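Processed glycerol phosphate lipoteichoic acid synthase 2 (PDB 2W8D) belongs to the lipoteichoic acid synthase family, its extracellular domain having a sulfatase-like fold of the alkaline phosphatase clan with a bound magnesium ion. Local coordinates at residues N93-L98 with D393-G398; S102-K107 with E141-E146. All blocks are in the same frame, centred on the assembly; numbering follows the deposited sequence.

Contact 1 of 2, residues N93-L98 with D393-G398; sequences NSLYPL and DKIING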
loop_
_atom_site.group_PDB
_atom_site.type_symbol
_atom_site.label_atom_id
_atom_site.label_comp_id
_atom_site.label_asym_id
_atom_site.label_seq_id
_atom_site.Cartn_x
_atom_site.Cartn_y
_atom_site.Cartn_z
ATOM N N ASN A 93 1.278 -6.602 7.748
ATOM C CA ASN A 93 2.316 -7.300 8.530
ATOM C C ASN A 93 3.610 -6.573 8.792
ATOM O O ASN A 93 4.323 -6.941 9.712
ATOM C CB ASN A 93 2.620 -8.664 7.919
ATOM C CG ASN A 93 1.438 -9.560 7.953
ATOM O OD1 ASN A 93 1.111 -10.095 9.003
ATOM N ND2 ASN A 93 0.757 -9.733 6.801
ATOM N N SER A 94 3.910 -5.566 7.981
ATOM C CA SER A 94 5.202 -4.869 8.012
ATOM C C SER A 94 6.332 -5.885 7.876
ATOM O O SER A 94 7.333 -5.867 8.595
ATOM C CB SER A 94 5.337 -3.990 9.262
ATOM O OG SER A 94 6.409 -3.083 9.115
ATOM N N LEU A 95 6.111 -6.812 6.961
ATOM C CA LEU A 95 7.087 -7.815 6.576
ATOM C C LEU A 95 7.117 -7.911 5.059
ATOM O O LEU A 95 6.093 -7.819 4.395
ATOM C CB LEU A 95 6.742 -9.178 7.166
ATOM C CG LEU A 95 6.806 -9.392 8.674
ATOM C CD1 LEU A 95 6.265 -10.804 8.983
ATOM C CD2 LEU A 95 8.252 -9.185 9.165
ATOM N N TYR A 96 8.308 -8.089 4.513
ATOM C CA TYR A 96 8.477 -8.196 3.069
ATOM C C TYR A 96 7.871 -9.485 2.491
ATOM O O TYR A 96 7.874 -10.540 3.132
ATOM C CB TYR A 96 9.967 -8.104 2.702
ATOM C CG TYR A 96 10.506 -6.739 2.944
ATOM C CD1 TYR A 96 10.467 -5.769 1.936
ATOM C CD2 TYR A 96 11.022 -6.393 4.186
ATOM C CE1 TYR A 96 10.945 -4.475 2.169
ATOM C CE2 TYR A 96 11.479 -5.131 4.435
ATOM C CZ TYR A 96 11.460 -4.174 3.439
ATOM O OH TYR A 96 11.938 -2.913 3.708
ATOM N N PRO A 97 7.347 -9.387 1.263
ATOM C CA PRO A 97 6.833 -10.526 0.511
ATOM C C PRO A 97 7.995 -11.397 0.045
ATOM O O PRO A 97 9.155 -11.105 0.352
ATOM C CB PRO A 97 6.189 -9.854 -0.696
ATOM C CG PRO A 97 7.077 -8.646 -0.921
ATOM C CD PRO A 97 7.334 -8.139 0.470
ATOM N N LEU A 98 7.702 -12.472 -0.672
ATOM C CA LEU A 98 8.787 -13.376 -1.116
ATOM C C LEU A 98 9.583 -12.738 -2.266
ATOM O O LEU A 98 9.036 -11.949 -3.030
ATOM C CB LEU A 98 8.219 -14.725 -1.563
ATOM C CG LEU A 98 7.434 -15.601 -0.582
ATOM C CD1 LEU A 98 6.878 -16.808 -1.301
ATOM C CD2 LEU A 98 8.401 -16.095 0.473
ATOM N N ASP A 393 13.122 -11.945 5.979
ATOM C CA ASP A 393 13.190 -13.304 5.375
ATOM C C ASP A 393 13.351 -14.415 6.407
ATOM O O ASP A 393 12.737 -15.475 6.262
ATOM C CB ASP A 393 14.236 -13.433 4.254
ATOM C CG ASP A 393 13.819 -12.674 2.964
ATOM O OD1 ASP A 393 12.600 -12.481 2.742
ATOM O OD2 ASP A 393 14.704 -12.264 2.175
ATOM N N LYS A 394 14.109 -14.179 7.475
ATOM C CA LYS A 394 14.190 -15.204 8.537
ATOM C C LYS A 394 12.830 -15.483 9.152
ATOM O O LYS A 394 12.492 -16.638 9.424
ATOM C CB LYS A 394 15.194 -14.827 9.623
ATOM C CG LYS A 394 16.615 -15.130 9.215
ATOM C CD LYS A 394 17.648 -14.393 10.067
ATOM C CE LYS A 394 18.988 -15.037 9.886
ATOM N NZ LYS A 394 19.966 -14.043 9.385
ATOM N N ILE A 395 12.050 -14.425 9.349
ATOM C CA ILE A 395 10.729 -14.563 9.949
ATOM C C ILE A 395 9.801 -15.385 9.050
ATOM O O ILE A 395 9.154 -16.338 9.510
ATOM C CB ILE A 395 10.115 -13.188 10.311
ATOM C CG1 ILE A 395 10.777 -12.642 11.589
ATOM C CG2 ILE A 395 8.603 -13.281 10.527
ATOM C CD1 ILE A 395 10.539 -11.090 11.786
ATOM N N ILE A 396 9.791 -15.050 7.768
ATOM C CA ILE A 396 8.863 -15.656 6.847
ATOM C C ILE A 396 9.265 -17.080 6.483
ATOM O O ILE A 396 8.423 -17.988 6.510
ATOM C CB ILE A 396 8.629 -14.732 5.639
ATOM C CG1 ILE A 396 7.333 -13.933 5.869
ATOM C CG2 ILE A 396 8.493 -15.489 4.377
ATOM C CD1 ILE A 396 7.578 -12.639 6.319
ATOM N N ASN A 397 10.554 -17.283 6.204
ATOM C CA ASN A 397 11.072 -18.584 5.815
ATOM C C ASN A 397 11.027 -19.586 6.957
ATOM O O ASN A 397 10.836 -20.772 6.722
ATOM C CB ASN A 397 12.524 -18.494 5.320
ATOM C CG ASN A 397 12.687 -17.598 4.098
ATOM O OD1 ASN A 397 11.734 -17.333 3.367
ATOM N ND2 ASN A 397 13.911 -17.120 3.877
ATOM N N GLY A 398 11.282 -19.123 8.180
ATOM C CA GLY A 398 11.306 -20.033 9.325
ATOM C C GLY A 398 10.010 -19.983 10.113
ATOM O O GLY A 398 9.944 -20.544 11.192
HETATM O O HOH W 1 10.358 -11.435 3.769
#
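L95 lays its CD1 methyl on the end of I396, 3.5 Å from CD1 of that isoleucine, and the two side chains run antiparallel alongside each other, which also brings I396 CD1 to 3.7 Å from L95 CB. The same leucine is shared with the preceding residue of the helix. Its CD1 reaches I395 CG2 at 3.7 Å and its CD2 approaches I395 CD1, the two side chains crossing at about a right angle. With CG2 anti to the backbone N and CG1 beside it (chi1 -76°), I395 offers both branches to the leucine. A second, looser touch comes from L98, whose CD2 meets I396 CG2 at 4.0 Å. The loop that leaves helix 86-93 thus touches both branches of I396, which packs on F89 of that helix as well. This joins the loop to the last turn of helix 380-397, the final helix of the chain, while I395 also packs on V10 and M14 of helix 6-17.

No direct hydrogen bond spans the two segments, though Y96 N bonds S392 OG on the same helix. One water donates both to Y96 O and to D393 OD1, at 2.7 Å from each, bridging a loop carbonyl to a helix carboxylate. D393 OD1 also forms a salt bridge with R347, which in addition hydrogen-bonds P97 O, so loop and helix are tied through one guanidinium group. The Y96 ring leads away from this end of the helix, and its hydroxyl binds E388 farther back along helix 380-397.

Contact 2 of 2, residues S102-K107 with E141-E146; sequences SVFVNK and EMYKAE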
loop_
_atom_site.group_PDB
_atom_site.type_symbol
_atom_site.label_atom_id
_atom_site.label_comp_id
_atom_site.label_asym_id
_atom_site.label_seq_id
_atom_site.Cartn_x
_atom_site.Cartn_y
_atom_site.Cartn_z
ATOM N N SER A 102 4.512 -15.773 -4.813
ATOM C CA SER A 102 3.590 -14.970 -4.071
ATOM C C SER A 102 3.503 -15.474 -2.623
ATOM O O SER A 102 3.201 -16.666 -2.373
ATOM C CB SER A 102 2.212 -15.036 -4.730
ATOM O OG SER A 102 1.223 -14.714 -3.759
ATOM N N VAL A 103 3.714 -14.546 -1.683
ATOM C CA VAL A 103 3.581 -14.877 -0.268
ATOM C C VAL A 103 2.132 -15.259 0.108
ATOM O O VAL A 103 1.940 -16.157 0.902
ATOM C CB VAL A 103 4.109 -13.742 0.683
ATOM C CG1 VAL A 103 3.376 -12.409 0.451
ATOM C CG2 VAL A 103 4.001 -14.190 2.166
ATOM N N PHE A 104 1.134 -14.589 -0.474
ATOM C CA PHE A 104 -0.279 -14.978 -0.277
ATOM C C PHE A 104 -0.562 -16.415 -0.663
ATOM O O PHE A 104 -1.288 -17.124 0.047
ATOM C CB PHE A 104 -1.234 -14.060 -1.056
ATOM C CG PHE A 104 -1.870 -12.980 -0.213
ATOM C CD1 PHE A 104 -1.082 -12.053 0.476
ATOM C CD2 PHE A 104 -3.276 -12.873 -0.113
ATOM C CE1 PHE A 104 -1.679 -10.999 1.252
ATOM C CE2 PHE A 104 -3.873 -11.842 0.660
ATOM C CZ PHE A 104 -3.075 -10.909 1.347
ATOM N N VAL A 105 -0.016 -16.839 -1.807
ATOM C CA VAL A 105 -0.242 -18.187 -2.280
ATOM C C VAL A 105 0.520 -19.200 -1.438
ATOM O O VAL A 105 0.003 -20.282 -1.169
ATOM C CB VAL A 105 0.174 -18.339 -3.770
ATOM C CG1 VAL A 105 0.051 -19.797 -4.238
ATOM C CG2 VAL A 105 -0.630 -17.403 -4.653
ATOM N N ASN A 106 1.747 -18.879 -1.028
ATOM C CA ASN A 106 2.627 -19.946 -0.501
ATOM C C ASN A 106 2.800 -19.971 1.023
ATOM O O ASN A 106 3.189 -20.996 1.571
ATOM C CB ASN A 106 3.994 -19.901 -1.190
ATOM C CG ASN A 106 3.919 -20.344 -2.636
ATOM O OD1 ASN A 106 3.362 -21.382 -2.940
ATOM N ND2 ASN A 106 4.478 -19.560 -3.527
ATOM N N LYS A 107 2.494 -18.862 1.698
ATOM C CA LYS A 107 2.775 -18.736 3.122
ATOM C C LYS A 107 1.544 -18.496 3.950
ATOM O O LYS A 107 1.649 -17.974 5.077
ATOM C CB LYS A 107 3.748 -17.587 3.357
ATOM C CG LYS A 107 5.111 -17.789 2.791
ATOM C CD LYS A 107 5.763 -19.050 3.360
ATOM C CE LYS A 107 7.168 -19.198 2.830
ATOM N NZ LYS A 107 7.733 -20.564 3.153
ATOM N N GLU A 141 -7.721 -17.794 2.036
ATOM C CA GLU A 141 -6.876 -18.560 2.977
ATOM C C GLU A 141 -6.025 -17.594 3.834
ATOM O O GLU A 141 -6.004 -17.724 5.060
ATOM C CB GLU A 141 -6.030 -19.653 2.276
ATOM C CG GLU A 141 -5.556 -20.687 3.259
ATOM C CD GLU A 141 -4.470 -21.687 2.774
ATOM O OE1 GLU A 141 -3.922 -21.570 1.628
ATOM O OE2 GLU A 141 -4.166 -22.600 3.609
HETATM N N MSE A 142 -5.399 -16.606 3.206
HETATM C CA MSE A 142 -4.456 -15.709 3.874
HETATM C C MSE A 142 -5.081 -14.720 4.855
HETATM O O MSE A 142 -4.474 -14.376 5.859
HETATM C CB MSE A 142 -3.633 -14.921 2.829
HETATM C CG MSE A 142 -2.732 -13.802 3.389
HETATM SE SE MSE A 142 -1.358 -14.527 4.646
HETATM C CE MSE A 142 0.158 -14.996 3.454
ATOM N N TYR A 143 -6.273 -14.234 4.533
ATOM C CA TYR A 143 -6.983 -13.330 5.400
ATOM C C TYR A 143 -7.344 -14.016 6.692
ATOM O O TYR A 143 -7.425 -13.375 7.723
ATOM C CB TYR A 143 -8.249 -12.828 4.733
ATOM C CG TYR A 143 -8.039 -11.784 3.667
ATOM C CD1 TYR A 143 -6.802 -11.171 3.452
ATOM C CD2 TYR A 143 -9.102 -11.398 2.877
ATOM C CE1 TYR A 143 -6.648 -10.220 2.427
ATOM C CE2 TYR A 143 -8.968 -10.463 1.895
ATOM C CZ TYR A 143 -7.767 -9.870 1.668
ATOM O OH TYR A 143 -7.747 -8.928 0.667
ATOM N N LYS A 144 -7.549 -15.327 6.648
ATOM C CA LYS A 144 -7.930 -16.046 7.850
ATOM C C LYS A 144 -6.738 -16.066 8.784
ATOM O O LYS A 144 -6.887 -15.901 10.005
ATOM C CB LYS A 144 -8.326 -17.471 7.518
ATOM C CG LYS A 144 -9.599 -17.585 6.757
ATOM C CD LYS A 144 -9.804 -19.042 6.460
ATOM C CE LYS A 144 -11.230 -19.412 6.519
ATOM N NZ LYS A 144 -11.783 -19.462 5.170
ATOM N N ALA A 145 -5.553 -16.250 8.206
ATOM C CA ALA A 145 -4.325 -16.231 8.984
ATOM C C ALA A 145 -4.115 -14.828 9.577
ATOM O O ALA A 145 -3.512 -14.678 10.647
ATOM C CB ALA A 145 -3.124 -16.634 8.094
ATOM N N GLU A 146 -4.615 -13.813 8.878
ATOM C CA GLU A 146 -4.398 -12.412 9.290
ATOM C C GLU A 146 -5.435 -11.907 10.307
ATOM O O GLU A 146 -5.332 -10.788 10.813
ATOM C CB GLU A 146 -4.313 -11.472 8.066
ATOM C CG GLU A 146 -3.051 -11.697 7.214
ATOM C CD GLU A 146 -2.933 -10.763 5.983
ATOM O OE1 GLU A 146 -3.977 -10.282 5.440
ATOM O OE2 GLU A 146 -1.763 -10.517 5.570
#
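Two short helical pieces, 103-106 and the end of helix 139-145, approach most closely at F104 and M142, whose CA atoms are 5.9 Å apart. S102 is the N-cap of the first: its OG accepts from V105 N at 3.1 Å, with an N-H...O angle of 163°, and K107 leaves the helical conformation at the other end. No hydrogen bond crosses between the segments, and the contact is carried by side chains, one of which also reaches backbone carbonyls.

At its centre the selenomethionine M142 lies across one face of the F104 ring. Its CG sits almost directly above the ring centroid, 3.4 Å away, in a CH-pi contact, while SE stands farther above the same face at 5.0 Å, giving a Met-aromatic pair. The CG is anti to the backbone N (chi1 172°), carrying the chain out toward the ring; bends at the next two torsions then turn the methyl CE back to the other helix. There CE comes to 3.3 Å from V103 O, near K107 O and the CG2 methyl of V103. Y143 reaches the F104 ring at its edge, with Y143 CE1 3.7 Å from F104 CE2. The two ring planes are turned 85° to each other in an oblique pair. The Y143 hydroxyl bonds E88, and its ring makes an edge-to-face contact with F151.

Helix 86-93 lies against V103 and F104 through F89, so this is a joint between helices of the sulfatase-like domain. With M142 over a face and Y143 at an edge, F104 is probably held mainly by dispersion and CH-pi attraction, which depend on close fit, with no charged pair across the contact.

Both segments of contact 2 fall, in sequence, between those of contact 1: 93-98 comes first, then 102-107 and 141-146, and 393-398 lies nearly 250 residues later. Their centres are 12 Å apart, and helix 86-93 borders both through F89. That helix begins just after T84, the phosphothreonine of the magnesium site, and F104 packs on the intervening S85. The contacts also touch directly. A probable hydrogen bond of 2.9 Å joins N93 ND2 to E146 OE2, and P97 CA packs against V103 CG1 at 3.9 Å. The short run from L98 to S102 leads from the loop that packs on helix 380-397 to helix 103-106, which packs on helix 139-145.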